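Local coordinates for protein diguanylate cyclase (Marinobacter aquaeolei VT8, PDB 3IGN) that probably joins two GTP molecules into cyclic di-GMP through its GGDEF domain, the part present here, which holds the bound product, at residues 67-70 and 71-75. Numbering follows the deposited sequence.
Sequences RHTA and DVTRN
His68 and Val72, one helical turn apart, meet through a CH-pi contact: methyl CG2 of Val72 lies over one face of the imidazole, 3.8 Å from the ring centroid and displaced toward NE2. With CG anti to the backbone N (chi1 -178°), the imidazole of His68 lies beside Val72, while its NE2 is hydrogen-bonded to OG of Ser117. At the ring edge, in plane, a water 2.9 Å from ND1 of His68 donates to OD2 of Asp71. The other carboxylate oxygen, OD1 of Asp71, meets the guanidinium edge of Arg74 in plane, forming a salt bridge to NH1 of 3.0 Å; NH2 of Arg74 reaches the carbonyl of Thr14. With an alanine at Asp71, NH1 of Arg74 would probably lose its charged mate, and the water at His68 the carboxylate it donates to. On the buried side, Thr73 OG1 donates to Thr69 O at 2.8 Å, and Thr73 N reaches the same oxygen from the opposite face of its carbonyl plane. Thr69 and Thr73 both touch Phe45 of strand 40-47, while Val72 packs on helix 100-115. Threonines and valine turned inward, charged groups outward, make these closing turns of helix 59-74 amphipathic, packed on the GGDEF domain's sheet.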
loop_
_atom_site.group_PDB
_atom_site.type_symbol
_atom_site.label_atom_id
_atom_site.label_comp_id
_atom_site.label_asym_id
_atom_site.label_seq_id
_atom_site.Cartn_x
_atom_site.Cartn_y
_atom_site.Cartn_z
ATOM N N ARG A 67 -7.505 -4.681 9.021
ATOM C CA ARG A 67 -8.070 -3.431 9.511
ATOM C C ARG A 67 -7.023 -2.576 10.209
ATOM O O ARG A 67 -7.007 -1.356 10.054
ATOM C CB ARG A 67 -9.235 -3.699 10.468
ATOM C CG ARG A 67 -10.576 -3.830 9.776
ATOM C CD ARG A 67 -11.717 -3.901 10.782
ATOM N NE ARG A 67 -11.708 -5.153 11.529
ATOM C CZ ARG A 67 -12.679 -6.057 11.473
ATOM N NH1 ARG A 67 -13.742 -5.847 10.707
ATOM N NH2 ARG A 67 -12.586 -7.176 12.176
ATOM N N HIS A 68 -6.148 -3.211 10.980
ATOM C CA HIS A 68 -5.110 -2.468 11.679
ATOM C C HIS A 68 -4.145 -1.850 10.675
ATOM O O HIS A 68 -3.702 -0.716 10.846
ATOM C CB HIS A 68 -4.333 -3.377 12.630
ATOM C CG HIS A 68 -3.286 -2.655 13.420
ATOM N ND1 HIS A 68 -3.593 -1.675 14.340
ATOM C CD2 HIS A 68 -1.935 -2.752 13.410
ATOM C CE1 HIS A 68 -2.476 -1.197 14.861
ATOM N NE2 HIS A 68 -1.455 -1.834 14.313
ATOM N N THR A 69 -3.813 -2.611 9.636
ATOM C CA THR A 69 -2.903 -2.132 8.602
ATOM C C THR A 69 -3.494 -0.891 7.934
ATOM O O THR A 69 -2.794 0.100 7.702
ATOM C CB THR A 69 -2.665 -3.215 7.533
ATOM O OG1 THR A 69 -2.118 -4.385 8.155
ATOM C CG2 THR A 69 -1.687 -2.714 6.474
ATOM N N ALA A 70 -4.784 -0.951 7.630
ATOM C CA ALA A 70 -5.466 0.174 7.005
ATOM C C ALA A 70 -5.483 1.361 7.961
ATOM O O ALA A 70 -5.306 2.505 7.547
ATOM C CB ALA A 70 -6.891 -0.215 6.631
ATOM N N ASP A 71 -5.704 1.088 9.245
ATOM C CA ASP A 71 -5.734 2.154 10.234
ATOM C C ASP A 71 -4.371 2.814 10.360
ATOM O O ASP A 71 -4.275 4.037 10.436
ATOM C CB ASP A 71 -6.192 1.622 11.595
ATOM C CG ASP A 71 -7.655 1.229 11.599
ATOM O OD1 ASP A 71 -8.416 1.765 10.767
ATOM O OD2 ASP A 71 -8.049 0.393 12.438
ATOM N N VAL A 72 -3.316 2.007 10.378
ATOM C CA VAL A 72 -1.967 2.544 10.476
ATOM C C VAL A 72 -1.706 3.432 9.261
ATOM O O VAL A 72 -1.133 4.516 9.379
ATOM C CB VAL A 72 -0.913 1.418 10.511
ATOM C CG1 VAL A 72 0.480 2.007 10.367
ATOM C CG2 VAL A 72 -1.019 0.650 11.830
ATOM N N THR A 73 -2.146 2.963 8.099
ATOM C CA THR A 73 -1.955 3.697 6.852
ATOM C C THR A 73 -2.733 5.010 6.881
ATOM O O THR A 73 -2.171 6.084 6.666
ATOM C CB THR A 73 -2.436 2.863 5.653
ATOM O OG1 THR A 73 -1.726 1.618 5.626
ATOM C CG2 THR A 73 -2.203 3.613 4.342
ATOM N N ARG A 74 -4.030 4.909 7.154
ATOM C CA ARG A 74 -4.902 6.074 7.207
ATOM C C ARG A 74 -4.391 7.137 8.174
ATOM O O ARG A 74 -4.440 8.330 7.876
ATOM C CB ARG A 74 -6.321 5.648 7.606
ATOM C CG ARG A 74 -7.290 6.809 7.806
ATOM C CD ARG A 74 -8.662 6.336 8.254
ATOM N NE ARG A 74 -9.322 5.522 7.239
ATOM C CZ ARG A 74 -9.536 4.215 7.348
ATOM N NH1 ARG A 74 -9.146 3.561 8.434
ATOM N NH2 ARG A 74 -10.142 3.563 6.366
ATOM N N ASN A 75 -3.879 6.705 9.321
ATOM C CA ASN A 75 -3.389 7.641 10.323
ATOM C C ASN A 75 -1.938 8.066 10.141
ATOM O O ASN A 75 -1.415 8.848 10.930
ATOM C CB ASN A 75 -3.584 7.050 11.721
ATOM C CG ASN A 75 -5.042 6.781 12.034
ATOM O OD1 ASN A 75 -5.881 7.672 11.924
ATOM N ND2 ASN A 75 -5.352 5.551 12.426
HETATM O O HOH W 1 -6.213 -0.523 14.729
#